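PDB 2IX4: 3-oxoacyl-[acyl-carrier-protein] synthase, mitochondrial from Arabidopsis thaliana, which catalyses the condensation steps of mitochondrial fatty acid synthesis, lengthening an acyl chain by two carbons taken from malonyl-ACP with release of carbon dioxide. Local coordinates for residues T181-I186 and A424-A429. Residues are numbered along the deposited sequence; the frame is centred on the assembly and turned at random.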
loop_
_atom_site.group_PDB
_atom_site.type_symbol
_atom_site.label_atom_id
_atom_site.label_comp_id
_atom_site.label_asym_id
_atom_site.label_seq_id
_atom_site.Cartn_x
_atom_site.Cartn_y
_atom_site.Cartn_z
ATOM N N THR A 181 6.868 5.047 -1.711
ATOM C CA THR A 181 6.139 3.886 -2.224
ATOM C C THR A 181 6.996 2.980 -3.115
ATOM O O THR A 181 7.051 1.768 -2.898
ATOM C CB THR A 181 4.847 4.328 -2.961
ATOM O OG1 THR A 181 3.896 4.809 -2.003
ATOM C CG2 THR A 181 4.224 3.179 -3.747
ATOM N N GLY A 182 7.667 3.576 -4.099
ATOM C CA GLY A 182 8.511 2.822 -5.031
ATOM C C GLY A 182 9.703 2.156 -4.366
ATOM O O GLY A 182 10.169 1.112 -4.818
ATOM N N ALA A 183 10.192 2.755 -3.283
ATOM C CA ALA A 183 11.343 2.218 -2.563
ATOM C C ALA A 183 10.949 1.015 -1.708
ATOM O O ALA A 183 11.577 -0.045 -1.799
ATOM C CB ALA A 183 12.006 3.299 -1.716
ATOM N N HIS A 184 9.905 1.179 -0.895
ATOM C CA HIS A 184 9.376 0.087 -0.076
ATOM C C HIS A 184 8.886 -1.095 -0.911
ATOM O O HIS A 184 9.042 -2.242 -0.502
ATOM C CB HIS A 184 8.250 0.577 0.836
ATOM C CG HIS A 184 8.714 1.455 1.955
ATOM N ND1 HIS A 184 9.203 0.955 3.143
ATOM C CD2 HIS A 184 8.748 2.803 2.074
ATOM C CE1 HIS A 184 9.520 1.958 3.944
ATOM N NE2 HIS A 184 9.249 3.090 3.321
ATOM N N SER A 185 8.298 -0.823 -2.076
ATOM C CA SER A 185 7.824 -1.894 -2.951
ATOM C C SER A 185 8.986 -2.771 -3.417
ATOM O O SER A 185 8.888 -4.002 -3.412
ATOM C CB SER A 185 7.053 -1.331 -4.151
ATOM O OG SER A 185 5.741 -0.925 -3.784
ATOM N N ILE A 186 10.080 -2.124 -3.808
ATOM C CA ILE A 186 11.312 -2.805 -4.211
ATOM C C ILE A 186 11.936 -3.535 -3.016
ATOM O O ILE A 186 12.348 -4.690 -3.126
ATOM C CB ILE A 186 12.323 -1.806 -4.846
ATOM C CG1 ILE A 186 11.893 -1.451 -6.275
ATOM C CG2 ILE A 186 13.749 -2.375 -4.845
ATOM C CD1 ILE A 186 12.547 -0.197 -6.846
ATOM N N ALA A 424 12.702 5.315 3.607
ATOM C CA ALA A 424 13.398 4.158 3.068
ATOM C C ALA A 424 14.721 4.582 2.447
ATOM O O ALA A 424 14.847 5.686 1.911
ATOM C CB ALA A 424 12.535 3.438 2.046
ATOM N N SER A 425 15.708 3.700 2.541
ATOM C CA SER A 425 16.997 3.910 1.909
ATOM C C SER A 425 17.427 2.603 1.255
ATOM O O SER A 425 17.550 1.579 1.926
ATOM C CB SER A 425 18.023 4.376 2.941
ATOM O OG SER A 425 19.097 5.053 2.321
ATOM N N LEU A 426 17.616 2.636 -0.060
ATOM C CA LEU A 426 18.037 1.456 -0.812
ATOM C C LEU A 426 19.510 1.560 -1.167
ATOM O O LEU A 426 19.948 2.576 -1.705
ATOM C CB LEU A 426 17.205 1.288 -2.091
ATOM C CG LEU A 426 15.694 1.055 -1.970
ATOM C CD1 LEU A 426 15.052 1.070 -3.348
ATOM C CD2 LEU A 426 15.378 -0.251 -1.239
ATOM N N LEU A 427 20.271 0.510 -0.866
ATOM C CA LEU A 427 21.703 0.498 -1.139
ATOM C C LEU A 427 22.083 -0.612 -2.114
ATOM O O LEU A 427 21.876 -1.799 -1.842
ATOM C CB LEU A 427 22.511 0.403 0.164
ATOM C CG LEU A 427 24.047 0.384 0.102
ATOM C CD1 LEU A 427 24.607 1.542 -0.723
ATOM C CD2 LEU A 427 24.633 0.407 1.501
ATOM N N PHE A 428 22.634 -0.200 -3.251
ATOM C CA PHE A 428 23.057 -1.114 -4.306
ATOM C C PHE A 428 24.576 -1.164 -4.384
ATOM O O PHE A 428 25.256 -0.214 -3.996
ATOM C CB PHE A 428 22.493 -0.672 -5.659
ATOM C CG PHE A 428 20.993 -0.634 -5.713
ATOM C CD1 PHE A 428 20.298 0.505 -5.315
ATOM C CD2 PHE A 428 20.276 -1.734 -6.170
ATOM C CE1 PHE A 428 18.911 0.542 -5.359
ATOM C CE2 PHE A 428 18.891 -1.706 -6.223
ATOM C CZ PHE A 428 18.205 -0.563 -5.818
ATOM N N ALA A 429 25.099 -2.279 -4.888
ATOM C CA ALA A 429 26.532 -2.444 -5.090
ATOM C C ALA A 429 26.792 -3.285 -6.328
ATOM O O ALA A 429 25.964 -4.117 -6.697
ATOM C CB ALA A 429 27.174 -3.087 -3.867
#
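Ala424 sets its methyl over one face of the His184 imidazole, a CH-pi contact in which CB stands 3.8 Å from the ring centroid, 22° off the normal. The methyl is displaced toward the rim, nearest to NE2 of His184 at 3.5 Å. With CG beside its own backbone N (chi1 -71°), the histidine brings its ring to the strand although its CB does not aim there. ND1 is hydrogen-bonded to Tyr277 OH, which helps fix the rotation of the ring. An alanine in place of His184 would probably strip the Ala424 methyl of the ring face that covers it, open a gap beside it and leave the Tyr277 hydroxyl without this partner.

Three apolar pairs add to this. Ala183 CB meets Ala424 CB at 3.8 Å, and these short side chains let the two backbones come close, with CA atoms 6.3 Å apart. Leu426 CD1 packs against Ala183 CB, and the same CD1 lies 4.0 Å from Ile186 CG2. The Ile186 and Leu426 side chains cross at about a right angle. Separately, Leu426 CD2 makes a van der Waals contact with the backbone carbonyl Ala183 O at 3.8 Å. No hydrogen bond joins the segments.

The contact lies in the core of the thiolase-like fold, where helix 181-195, just after Cys179, the predicted nucleophile, packs on strand 422-429; the axes of segments 181-186 and 424-429 cross at 56°. That strand runs antiparallel between strands 411-418 and 272-281, which also touch the helix, through Ser416 against Ala183 and Leu274 against Ile186. Asn172 of the second subunit packs on His184. Ser425 points away from helix 181-195 and touches helix 294-307.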